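Local coordinates for protein cellulosomal scaffoldin (Acetivibrio cellulolyticus, PDB 3ZUC) that binds crystalline cellulose as the family 3b carbohydrate-binding module of a cellulosomal scaffoldin, at residues Tyr45-Asp50 against Thr116-Ala121; Thr56-Trp61 against Gln107-Lys112; Val8-Ala13 against Pro24-Thr29; Val41-Tyr46 against Val139-Ala144. One frame throughout, in Å; residues are numbered along the deposited sequence.

Interaction 1 of 4, residues Tyr45-Asp50 against Thr116-Ala121. With CA (calcium ion), chain B; EDO (1,2-ethanediol), chain C.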
# COMPACT_ATOMS: atom_id res chain seq x y z
N TYR A 45 -1.88 1.74 3.44
CA TYR A 45 -2.15 0.50 4.18
C TYR A 45 -2.38 0.88 5.64
O TYR A 45 -1.49 1.45 6.28
CB TYR A 45 -0.98 -0.47 4.05
CG TYR A 45 -1.22 -1.82 4.69
CD1 TYR A 45 -0.94 -2.05 6.02
CD2 TYR A 45 -1.77 -2.87 3.95
CE1 TYR A 45 -1.19 -3.28 6.61
CE2 TYR A 45 -2.03 -4.10 4.52
CZ TYR A 45 -1.72 -4.31 5.85
OH TYR A 45 -1.97 -5.57 6.37
N TYR A 46 -3.57 0.58 6.16
CA TYR A 46 -4.01 0.99 7.49
C TYR A 46 -3.90 -0.15 8.50
O TYR A 46 -4.25 -1.30 8.21
CB TYR A 46 -5.49 1.42 7.41
CG TYR A 46 -5.74 2.61 6.53
CD1 TYR A 46 -5.60 3.90 7.04
CD2 TYR A 46 -6.08 2.47 5.20
CE1 TYR A 46 -5.81 5.01 6.26
CE2 TYR A 46 -6.29 3.59 4.40
CZ TYR A 46 -6.16 4.86 4.93
OH TYR A 46 -6.39 5.95 4.12
N PHE A 47 -3.43 0.18 9.70
CA PHE A 47 -3.16 -0.84 10.68
C PHE A 47 -3.17 -0.25 12.09
O PHE A 47 -3.15 0.97 12.27
CB PHE A 47 -1.82 -1.55 10.37
CG PHE A 47 -0.60 -0.65 10.44
CD1 PHE A 47 -0.26 0.20 9.39
CD2 PHE A 47 0.23 -0.66 11.56
CE1 PHE A 47 0.86 1.01 9.46
CE2 PHE A 47 1.35 0.13 11.62
CZ PHE A 47 1.68 0.97 10.57
N THR A 48 -3.17 -1.14 13.08
CA THR A 48 -2.88 -0.76 14.46
C THR A 48 -1.46 -1.21 14.78
O THR A 48 -1.09 -2.37 14.55
CB THR A 48 -3.86 -1.32 15.48
OG1 THR A 48 -3.77 -2.74 15.47
CG2 THR A 48 -5.28 -0.89 15.18
N VAL A 49 -0.64 -0.28 15.27
CA VAL A 49 0.79 -0.53 15.41
C VAL A 49 1.16 -1.53 16.51
O VAL A 49 2.21 -2.16 16.41
CB VAL A 49 1.53 0.83 15.57
CG1 VAL A 49 1.24 1.50 16.91
CG2 VAL A 49 3.03 0.70 15.34
N ASP A 50 0.32 -1.66 17.54
CA ASP A 50 0.59 -2.60 18.64
C ASP A 50 1.95 -2.32 19.29
O ASP A 50 2.81 -3.20 19.39
CB ASP A 50 0.50 -4.04 18.17
CG ASP A 50 -0.88 -4.40 17.70
OD1 ASP A 50 -1.81 -4.29 18.54
OD2 ASP A 50 -1.05 -4.81 16.55
N THR A 116 10.26 -5.65 17.14
CA THR A 116 9.20 -6.18 17.98
C THR A 116 7.91 -6.42 17.16
O THR A 116 7.74 -5.94 16.04
CB THR A 116 8.95 -5.27 19.20
OG1 THR A 116 8.63 -3.94 18.76
CG2 THR A 116 10.17 -5.28 20.14
N ASN A 117 7.00 -7.19 17.73
CA ASN A 117 5.88 -7.71 16.97
C ASN A 117 4.73 -6.75 16.76
O ASN A 117 4.43 -5.88 17.59
CB ASN A 117 5.34 -8.98 17.61
CG ASN A 117 6.28 -10.16 17.47
OD1 ASN A 117 7.08 -10.24 16.54
ND2 ASN A 117 6.20 -11.07 18.42
N TYR A 118 4.05 -6.97 15.64
CA TYR A 118 2.72 -6.52 15.33
C TYR A 118 1.70 -7.64 15.61
O TYR A 118 2.06 -8.81 15.59
CB TYR A 118 2.61 -6.21 13.84
CG TYR A 118 3.49 -5.11 13.33
CD1 TYR A 118 3.11 -3.78 13.43
CD2 TYR A 118 4.69 -5.38 12.70
CE1 TYR A 118 3.89 -2.76 12.91
CE2 TYR A 118 5.47 -4.38 12.19
CZ TYR A 118 5.07 -3.06 12.27
OH TYR A 118 5.89 -2.09 11.76
N ASN A 119 0.43 -7.26 15.82
CA ASN A 119 -0.71 -8.17 15.68
C ASN A 119 -1.43 -7.82 14.40
O ASN A 119 -2.13 -6.80 14.33
CB ASN A 119 -1.69 -8.05 16.87
CG ASN A 119 -2.96 -8.82 16.63
OD1 ASN A 119 -2.95 -9.82 15.90
ND2 ASN A 119 -4.05 -8.37 17.23
N GLN A 120 -1.26 -8.61 13.35
CA GLN A 120 -1.88 -8.29 12.07
C GLN A 120 -3.39 -8.44 12.09
O GLN A 120 -4.10 -7.83 11.28
CB GLN A 120 -1.30 -9.14 10.94
CG GLN A 120 0.19 -9.03 10.79
CD GLN A 120 0.63 -9.36 9.38
OE1 GLN A 120 0.50 -8.52 8.49
NE2 GLN A 120 1.10 -10.59 9.17
N ALA A 121 -3.90 -9.30 12.98
CA ALA A 121 -5.28 -9.75 12.86
C ALA A 121 -6.30 -8.63 12.96
O ALA A 121 -7.38 -8.74 12.37
CB ALA A 121 -5.58 -10.81 13.92
CA CA B . -2.37 -4.50 14.67
C1 EDO C . -6.18 9.97 5.28
O1 EDO C . -5.90 9.64 3.92
C2 EDO C . -6.33 8.70 6.10
O2 EDO C . -7.39 7.89 5.56
O HOH W 1 -1.20 -6.23 8.72
O HOH W 2 -4.02 -5.72 18.59
O HOH W 3 5.14 -4.98 20.06
O HOH W 4 -0.36 -4.75 13.26
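The calcium site of this CBM3 beta-sandwich joins Thr48 and Asp50, just past the end of strand 42-47, to Asn119 on the short strand 118-119. Thr48 chelates the metal with its carbonyl O (2.5 Å to the calcium) and its OG1 (2.4 Å). The hydroxyl reaches the ion because it lies between the backbone N and the carbonyl carbon (chi1 64°). Asp50 OD2 and the backbone O of Asn119 each stand 2.3 Å from the calcium, and a water together with Asp122 and Asp123 completes the shell. Asp50 OD2 does double duty: it also accepts a hydrogen bond from the backbone N of Asn119 at 3.0 Å, from well above the carboxylate plane, so the same oxygen touches both the metal and the backbone of 116-121. The three aspartates probably more than offset the two positive charges of the ion. Beside the site the Tyr118 ring packs obliquely against Phe47, with Tyr118 CE1 4.1 Å from Phe47 CE2, while its hydroxyl bonds to Gln55. Farther along, a water links Tyr45 OH to Gln120 OE1, and Tyr45 OH also pairs with Asn12. Within 116-121, Asn119 OD1 closes an Asx turn by accepting a hydrogen bond from the backbone N of Ala121 at 3.1 Å.

Interaction 2 of 4, residues Thr56-Trp61 against Gln107-Lys112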
# COMPACT_ATOMS: atom_id res chain seq x y z
N THR A 56 10.23 1.37 9.34
CA THR A 56 10.86 1.51 8.03
C THR A 56 10.11 0.65 7.04
O THR A 56 9.78 -0.50 7.34
CB THR A 56 12.33 1.08 8.08
OG1 THR A 56 13.02 1.84 9.06
CG2 THR A 56 13.00 1.30 6.73
N PHE A 57 9.86 1.22 5.86
CA PHE A 57 9.35 0.50 4.70
C PHE A 57 10.48 0.27 3.70
O PHE A 57 11.25 1.19 3.40
CB PHE A 57 8.25 1.33 4.03
CG PHE A 57 7.74 0.74 2.73
CD1 PHE A 57 6.84 -0.29 2.72
CD2 PHE A 57 8.20 1.21 1.51
CE1 PHE A 57 6.36 -0.81 1.53
CE2 PHE A 57 7.72 0.67 0.31
CZ PHE A 57 6.82 -0.34 0.33
N TRP A 58 10.51 -0.94 3.16
CA TRP A 58 11.39 -1.28 2.06
C TRP A 58 10.54 -1.78 0.90
O TRP A 58 9.70 -2.65 1.09
CB TRP A 58 12.36 -2.39 2.47
CG TRP A 58 13.21 -2.06 3.66
CD1 TRP A 58 14.41 -1.40 3.69
CD2 TRP A 58 12.93 -2.42 5.02
NE1 TRP A 58 14.87 -1.31 4.99
CE2 TRP A 58 13.98 -1.92 5.82
CE3 TRP A 58 11.88 -3.08 5.65
CZ2 TRP A 58 14.01 -2.09 7.21
CZ3 TRP A 58 11.91 -3.24 7.02
CH2 TRP A 58 12.97 -2.75 7.78
N CYS A 59 10.78 -1.27 -0.29
CA CYS A 59 10.25 -1.90 -1.50
C CYS A 59 11.31 -2.87 -1.98
O CYS A 59 12.42 -2.46 -2.33
CB CYS A 59 9.92 -0.87 -2.56
SG CYS A 59 9.30 -1.65 -4.09
N ASP A 60 11.00 -4.15 -1.96
CA ASP A 60 11.93 -5.16 -2.42
C ASP A 60 11.92 -5.30 -3.92
O ASP A 60 12.96 -5.59 -4.52
CB ASP A 60 11.64 -6.49 -1.74
CG ASP A 60 11.84 -6.43 -0.25
OD1 ASP A 60 12.79 -5.79 0.23
OD2 ASP A 60 11.02 -7.03 0.45
N TRP A 61 10.78 -5.08 -4.54
CA TRP A 61 10.68 -5.25 -5.97
C TRP A 61 9.48 -4.49 -6.52
O TRP A 61 8.36 -4.58 -6.00
CB TRP A 61 10.58 -6.73 -6.35
CG TRP A 61 10.24 -6.91 -7.79
CD1 TRP A 61 11.03 -6.65 -8.87
CD2 TRP A 61 9.00 -7.38 -8.30
NE1 TRP A 61 10.34 -6.91 -10.03
CE2 TRP A 61 9.09 -7.37 -9.71
CE3 TRP A 61 7.81 -7.80 -7.71
CZ2 TRP A 61 8.02 -7.76 -10.52
CZ3 TRP A 61 6.76 -8.19 -8.51
CH2 TRP A 61 6.87 -8.18 -9.90
N GLN A 107 5.94 -4.62 -4.25
CA GLN A 107 6.11 -5.62 -3.20
C GLN A 107 7.05 -5.06 -2.14
O GLN A 107 8.19 -4.70 -2.44
CB GLN A 107 6.71 -6.88 -3.81
CG GLN A 107 7.03 -7.97 -2.83
CD GLN A 107 7.32 -9.27 -3.53
OE1 GLN A 107 6.58 -9.66 -4.43
NE2 GLN A 107 8.38 -9.95 -3.14
N GLY A 108 6.50 -4.84 -0.95
CA GLY A 108 7.23 -4.22 0.15
C GLY A 108 7.11 -4.94 1.50
O GLY A 108 6.26 -5.81 1.67
N ARG A 109 8.01 -4.62 2.44
CA ARG A 109 7.87 -5.03 3.84
C ARG A 109 7.97 -3.76 4.68
O ARG A 109 8.56 -2.77 4.27
CB ARG A 109 8.97 -6.04 4.32
CG ARG A 109 9.06 -7.33 3.52
CD ARG A 109 10.41 -8.01 3.75
NE ARG A 109 11.46 -7.19 3.18
CZ ARG A 109 12.40 -6.52 3.83
NH1 ARG A 109 12.55 -6.60 5.16
NH2 ARG A 109 13.20 -5.74 3.12
N PHE A 110 7.46 -3.83 5.91
CA PHE A 110 7.82 -2.87 6.93
C PHE A 110 7.92 -3.53 8.29
O PHE A 110 7.34 -4.58 8.55
CB PHE A 110 6.92 -1.63 6.93
CG PHE A 110 5.44 -1.82 7.25
CD1 PHE A 110 4.52 -2.03 6.24
CD2 PHE A 110 4.98 -1.66 8.55
CE1 PHE A 110 3.16 -2.07 6.51
CE2 PHE A 110 3.61 -1.70 8.82
CZ PHE A 110 2.71 -1.89 7.81
N ALA A 111 8.72 -2.89 9.15
CA ALA A 111 9.04 -3.41 10.47
C ALA A 111 9.39 -2.25 11.40
O ALA A 111 9.69 -1.14 10.96
CB ALA A 111 10.21 -4.39 10.40
N LYS A 112 9.40 -2.56 12.69
CA LYS A 112 9.79 -1.63 13.73
C LYS A 112 11.31 -1.65 13.93
O LYS A 112 11.98 -2.65 13.67
CB LYS A 112 9.11 -2.02 15.04
CG LYS A 112 7.60 -2.01 14.94
CD LYS A 112 6.94 -2.45 16.24
CE LYS A 112 5.47 -2.61 16.03
NZ LYS A 112 4.74 -2.94 17.29
O HOH W 5 9.57 -9.04 -0.63
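Trp58 and Arg109 lie with their flat groups almost parallel, the indole and guanidinium planes 10° apart. The guanidinium lies over one side of the indole, with Trp58 CE3 over its face and 3.6 Å from Arg109 NH1; the methyl CG2 of Thr56 lies over the opposite face of the indole, offset toward the rim, and Ala111 CB meets the ring edge, 4.0 Å from Trp58 CZ3. Asp60 fills an edge of the guanidinium in a side-on, two-pronged salt bridge. Arg109 NE reaches Asp60 OD2 at 2.8 Å and Arg109 NH2 reaches Asp60 OD1 at 2.9 Å, each on a syn lone pair, with the two groups nearly coplanar. A bend in the arginine chain (chi3 -67°) helps bring it there. The strands pair antiparallel throughout, the register shifting by one at a classic beta bulge, where Asp60 and Trp61 both face Gln107. On the other face of the sheet, Phe57 and Phe110 turn into the sandwich. A water accepts from Gln107 NE2 and donates to Asp60 OD2, while Gln107 OE1 is taken by Lys25. In related family 3 modules a flat Asp-Arg ion pair is thought to belong to the planar strip that lies against cellulose; the mutual neutralisation and planarity here are consistent with that role.

Interaction 3 of 4, residues Val8-Ala13 against Pro24-Thr29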
# COMPACT_ATOMS: atom_id res chain seq x y z
N VAL A 8 -6.79 -1.37 -8.24
CA VAL A 8 -5.87 -1.75 -7.19
C VAL A 8 -6.25 -3.13 -6.67
O VAL A 8 -7.38 -3.36 -6.24
CB VAL A 8 -5.88 -0.72 -6.04
CG1 VAL A 8 -4.87 -1.12 -4.98
CG2 VAL A 8 -5.59 0.67 -6.58
N GLU A 9 -5.31 -4.05 -6.75
CA GLU A 9 -5.45 -5.37 -6.16
C GLU A 9 -4.36 -5.52 -5.08
O GLU A 9 -3.34 -4.82 -5.11
CB GLU A 9 -5.27 -6.45 -7.22
CG GLU A 9 -6.28 -6.45 -8.33
CD GLU A 9 -5.76 -7.32 -9.45
OE1 GLU A 9 -4.98 -6.84 -10.27
OE2 GLU A 9 -6.06 -8.53 -9.45
N PHE A 10 -4.56 -6.47 -4.17
CA PHE A 10 -3.73 -6.54 -3.00
C PHE A 10 -3.73 -7.94 -2.41
O PHE A 10 -4.75 -8.64 -2.49
CB PHE A 10 -4.29 -5.56 -1.93
CG PHE A 10 -3.43 -5.49 -0.69
CD1 PHE A 10 -2.28 -4.73 -0.68
CD2 PHE A 10 -3.73 -6.24 0.43
CE1 PHE A 10 -1.44 -4.72 0.40
CE2 PHE A 10 -2.89 -6.22 1.52
CZ PHE A 10 -1.74 -5.47 1.48
N PHE A 11 -2.63 -8.32 -1.76
CA PHE A 11 -2.65 -9.39 -0.76
C PHE A 11 -1.44 -9.21 0.14
O PHE A 11 -0.54 -8.42 -0.14
CB PHE A 11 -2.73 -10.81 -1.36
CG PHE A 11 -1.48 -11.33 -2.04
CD1 PHE A 11 -1.10 -10.88 -3.29
CD2 PHE A 11 -0.74 -12.34 -1.46
CE1 PHE A 11 0.00 -11.41 -3.95
CE2 PHE A 11 0.37 -12.87 -2.10
CZ PHE A 11 0.74 -12.41 -3.35
N ASN A 12 -1.45 -9.94 1.26
CA ASN A 12 -0.36 -9.94 2.21
C ASN A 12 0.54 -11.15 1.97
O ASN A 12 0.05 -12.29 1.97
CB ASN A 12 -0.90 -10.03 3.64
CG ASN A 12 -1.60 -8.76 4.08
OD1 ASN A 12 -2.80 -8.58 3.88
ND2 ASN A 12 -0.82 -7.84 4.65
N ALA A 13 1.84 -10.95 1.79
CA ALA A 13 2.73 -12.08 1.48
C ALA A 13 2.98 -12.98 2.67
O ALA A 13 3.34 -14.14 2.49
CB ALA A 13 4.06 -11.63 0.91
N PRO A 24 3.00 -5.98 2.55
CA PRO A 24 2.01 -5.59 1.56
C PRO A 24 2.47 -5.83 0.13
O PRO A 24 3.59 -5.49 -0.22
CB PRO A 24 1.86 -4.08 1.83
CG PRO A 24 3.20 -3.68 2.37
CD PRO A 24 3.60 -4.83 3.23
N LYS A 25 1.57 -6.37 -0.69
CA LYS A 25 1.79 -6.53 -2.11
C LYS A 25 0.62 -5.93 -2.87
O LYS A 25 -0.52 -6.38 -2.69
CB LYS A 25 1.92 -8.04 -2.49
CG LYS A 25 3.18 -8.64 -1.99
CD LYS A 25 3.38 -10.04 -2.47
CE LYS A 25 3.51 -10.17 -3.97
NZ LYS A 25 4.34 -11.38 -4.34
N PHE A 26 0.90 -4.95 -3.71
CA PHE A 26 -0.10 -4.31 -4.53
C PHE A 26 0.11 -4.64 -6.00
O PHE A 26 1.25 -4.75 -6.45
CB PHE A 26 0.01 -2.78 -4.43
CG PHE A 26 -0.37 -2.18 -3.10
CD1 PHE A 26 0.53 -2.10 -2.06
CD2 PHE A 26 -1.63 -1.65 -2.91
CE1 PHE A 26 0.12 -1.49 -0.83
CE2 PHE A 26 -2.02 -1.04 -1.74
CZ PHE A 26 -1.16 -0.98 -0.73
N ARG A 27 -0.98 -4.74 -6.75
CA ARG A 27 -0.91 -4.75 -8.21
C ARG A 27 -1.79 -3.62 -8.70
O ARG A 27 -2.97 -3.55 -8.37
CB ARG A 27 -1.35 -6.09 -8.81
CG ARG A 27 -1.24 -6.09 -10.35
CD ARG A 27 -1.20 -7.48 -10.92
NE ARG A 27 -2.45 -8.18 -10.70
CZ ARG A 27 -2.60 -9.48 -10.89
NH1 ARG A 27 -1.57 -10.23 -11.27
NH2 ARG A 27 -3.78 -10.03 -10.68
N LEU A 28 -1.18 -2.73 -9.47
CA LEU A 28 -1.84 -1.54 -9.98
C LEU A 28 -2.02 -1.70 -11.48
O LEU A 28 -1.05 -1.94 -12.18
CB LEU A 28 -1.00 -0.30 -9.72
CG LEU A 28 -0.52 -0.12 -8.28
CD1 LEU A 28 0.31 1.16 -8.18
CD2 LEU A 28 -1.65 -0.16 -7.25
N THR A 29 -3.25 -1.53 -11.96
CA THR A 29 -3.56 -1.68 -13.38
C THR A 29 -4.17 -0.42 -13.93
O THR A 29 -5.12 0.12 -13.35
CB THR A 29 -4.53 -2.86 -13.62
OG1 THR A 29 -3.98 -4.06 -13.09
CG2 THR A 29 -4.79 -3.07 -15.13
O HOH W 6 -4.75 -4.21 -10.58
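Lys25 runs alongside Phe11 for most of its length. Its CB sits over one face of the Phe11 ring and 3.4 Å from Phe11 O, and CG passes the same carbonyl oxygen; a bend at chi3 (63°) then keeps the chain close to the aromatic. CD comes 3.8 Å from Ala13 CB, while CE lies 3.6 Å from Phe11 CZ. NZ, at the tip and still beside the ring, hydrogen-bonds Gln107 OE1 on the adjoining strand 102-112. Next along the same face, Arg27 grips Glu9 side-on: NE meets Glu9 OE1 at 2.9 Å from above the carboxylate plane, and NH2 meets Glu9 OE2 at 3.0 Å on the syn side. The two pairs join neighbouring antiparallel strands, 6-12 and 24-30, in one sheet of the CBM3 beta-sandwich, where Glu9-Arg27 and Phe11-Lys25 are hydrogen-bonded pairs. The other face of these strands is largely apolar and turned toward the second sheet. There Phe10 and Phe26 form a T-shaped pair, planes 67° apart, in which Phe10 points its edge at the centre of the Phe26 face. Pro24 CB meets Phe10 at the ring edge, 3.7 Å from CE1, and Val8 CG1 approaches the edge of Phe26, 3.9 Å from CD2.

Interaction 4 of 4, residues Val41-Tyr46 against Val139-Ala144. With EDO (1,2-ethanediol), chain C.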
# COMPACT_ATOMS: atom_id res chain seq x y z
N VAL A 41 0.81 9.18 -7.79
CA VAL A 41 0.03 8.11 -7.16
C VAL A 41 0.57 7.81 -5.76
O VAL A 41 1.78 7.67 -5.57
CB VAL A 41 0.07 6.84 -8.03
CG1 VAL A 41 -0.60 5.68 -7.32
CG2 VAL A 41 -0.62 7.09 -9.36
N LYS A 42 -0.33 7.69 -4.80
CA LYS A 42 0.01 7.25 -3.45
C LYS A 42 -0.86 6.05 -3.10
O LYS A 42 -1.96 5.89 -3.65
CB LYS A 42 -0.21 8.37 -2.41
CG LYS A 42 0.51 9.68 -2.74
CD LYS A 42 0.22 10.82 -1.77
CE LYS A 42 1.03 12.07 -2.14
NZ LYS A 42 0.55 13.29 -1.45
N LEU A 43 -0.37 5.22 -2.18
CA LEU A 43 -1.11 4.08 -1.67
C LEU A 43 -1.11 4.12 -0.15
O LEU A 43 -0.10 4.51 0.44
CB LEU A 43 -0.46 2.75 -2.11
CG LEU A 43 -0.13 2.63 -3.59
CD1 LEU A 43 0.71 1.39 -3.86
CD2 LEU A 43 -1.40 2.61 -4.42
N HIS A 44 -2.20 3.70 0.49
CA HIS A 44 -2.24 3.57 1.94
C HIS A 44 -2.57 2.14 2.38
O HIS A 44 -3.45 1.48 1.82
CB HIS A 44 -3.31 4.45 2.60
CG HIS A 44 -3.03 5.91 2.53
ND1 HIS A 44 -3.92 6.84 3.02
CD2 HIS A 44 -1.97 6.60 2.07
CE1 HIS A 44 -3.43 8.06 2.84
NE2 HIS A 44 -2.24 7.94 2.26
N TYR A 45 -1.88 1.74 3.44
CA TYR A 45 -2.15 0.50 4.18
C TYR A 45 -2.38 0.88 5.64
O TYR A 45 -1.49 1.45 6.28
CB TYR A 45 -0.98 -0.47 4.05
CG TYR A 45 -1.22 -1.82 4.69
CD1 TYR A 45 -0.94 -2.05 6.02
CD2 TYR A 45 -1.77 -2.87 3.95
CE1 TYR A 45 -1.19 -3.28 6.61
CE2 TYR A 45 -2.03 -4.10 4.52
CZ TYR A 45 -1.72 -4.31 5.85
OH TYR A 45 -1.97 -5.57 6.37
N TYR A 46 -3.57 0.58 6.16
CA TYR A 46 -4.01 0.99 7.49
C TYR A 46 -3.90 -0.15 8.50
O TYR A 46 -4.25 -1.30 8.21
CB TYR A 46 -5.49 1.42 7.41
CG TYR A 46 -5.74 2.61 6.53
CD1 TYR A 46 -5.60 3.90 7.04
CD2 TYR A 46 -6.08 2.47 5.20
CE1 TYR A 46 -5.81 5.01 6.26
CE2 TYR A 46 -6.29 3.59 4.40
CZ TYR A 46 -6.16 4.86 4.93
OH TYR A 46 -6.39 5.95 4.12
N VAL A 139 -7.52 -1.20 1.25
CA VAL A 139 -6.39 -0.32 0.97
C VAL A 139 -6.91 0.81 0.08
O VAL A 139 -7.91 0.64 -0.62
CB VAL A 139 -5.19 -1.06 0.32
CG1 VAL A 139 -4.59 -2.03 1.30
CG2 VAL A 139 -5.60 -1.76 -0.99
N THR A 140 -6.24 1.95 0.13
CA THR A 140 -6.65 3.09 -0.68
C THR A 140 -5.54 3.55 -1.60
O THR A 140 -4.35 3.30 -1.36
CB THR A 140 -7.18 4.24 0.19
OG1 THR A 140 -6.14 4.59 1.11
CG2 THR A 140 -8.45 3.86 0.94
N ALA A 141 -5.94 4.23 -2.67
CA ALA A 141 -4.99 4.87 -3.57
C ALA A 141 -5.48 6.26 -3.90
O ALA A 141 -6.68 6.55 -3.80
CB ALA A 141 -4.80 4.07 -4.86
N TYR A 142 -4.53 7.09 -4.30
CA TYR A 142 -4.72 8.51 -4.53
C TYR A 142 -4.00 8.92 -5.79
O TYR A 142 -2.94 8.35 -6.12
CB TYR A 142 -4.13 9.34 -3.36
CG TYR A 142 -4.70 8.92 -2.04
CD1 TYR A 142 -4.23 7.78 -1.40
CD2 TYR A 142 -5.77 9.59 -1.46
CE1 TYR A 142 -4.82 7.30 -0.26
CE2 TYR A 142 -6.36 9.14 -0.29
CZ TYR A 142 -5.89 7.97 0.29
OH TYR A 142 -6.47 7.44 1.40
N SER A 143 -4.53 9.94 -6.47
CA SER A 143 -3.84 10.66 -7.51
C SER A 143 -3.62 12.09 -7.01
O SER A 143 -3.87 12.39 -5.85
CB SER A 143 -4.67 10.69 -8.78
OG SER A 143 -5.78 11.51 -8.58
N ALA A 144 -3.21 12.99 -7.89
CA ALA A 144 -3.18 14.40 -7.54
C ALA A 144 -4.57 14.92 -7.18
O ALA A 144 -4.68 15.96 -6.52
CB ALA A 144 -2.60 15.23 -8.68
C1 EDO C . -6.18 9.97 5.28
O1 EDO C . -5.90 9.64 3.92
C2 EDO C . -6.33 8.70 6.10
O2 EDO C . -7.39 7.89 5.56
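His44 and Tyr142 meet with their side chains crossing at about a right angle, and Tyr142 CE1 sits over the centre of one imidazole face. The two rings are inclined at 42°, neither stacked nor perpendicular, with centroids 4.4 Å apart. Tyr46 approaches the imidazole differently, from the edge: His44 ND1 donates a nearly straight bond of 2.8 Å to Tyr46 OH, which lies in the imidazole plane. With NE2 bonded to Glu88, both ring nitrogens have partners and the rotation of the imidazole is fixed. Tyr46 and Tyr142 extend from opposite directions, bringing their OH atoms to 3.1 Å from each other. Thr140 OG1, set between its backbone N and carbonyl carbon (chi1 57°), donates to Tyr142 OH at 2.9 Å and lies 3.2 Å from His44 CB; Glu152 is a further partner of that phenol. An ethanediol, probably from the crystallisation liquor, bonds Tyr46 OH through its O2 at 2.6 Å. Lys42-Tyr142 and His44-Thr140 are antiparallel hydrogen-bonded pairs. On the reverse face, Leu43 CD2 packs 3.7 Å from Ala141 CB, and Tyr45 CD2 lies 4.0 Å from Val139 CG1. This reverse face is the interior of the sandwich, where Val139 meets Val8 and Phe10 of the opposing sheet. In its own sheet, strand 42-47 runs between strands 83-91 and 140-143, and strand 146-149 borders the latter.

Overall arrangement
From the N terminus, interaction 3 closes first, pairing 8-13 with 24-29 across a short loop. The chain then enters the other sheet at 41-46, where interactions 4 and 1 both start and share Tyr45 and Tyr46. Interaction 2, between 56-61 and 107-112, closes next; interaction 1 follows at 116-121 and interaction 4 last at 139-144. Interaction 2 thus lies within the spans of both interactions 1 and 4, and none cross. Interactions 2 and 3 lie in one sheet, joined by a bond from Gly108 N to Pro24 O. Interaction 4 belongs to the facing sheet, where Leu43 and Val139 pack on Phe26. Lys112 bonds Val49 and Asn117, linking interaction 2 to the calcium end.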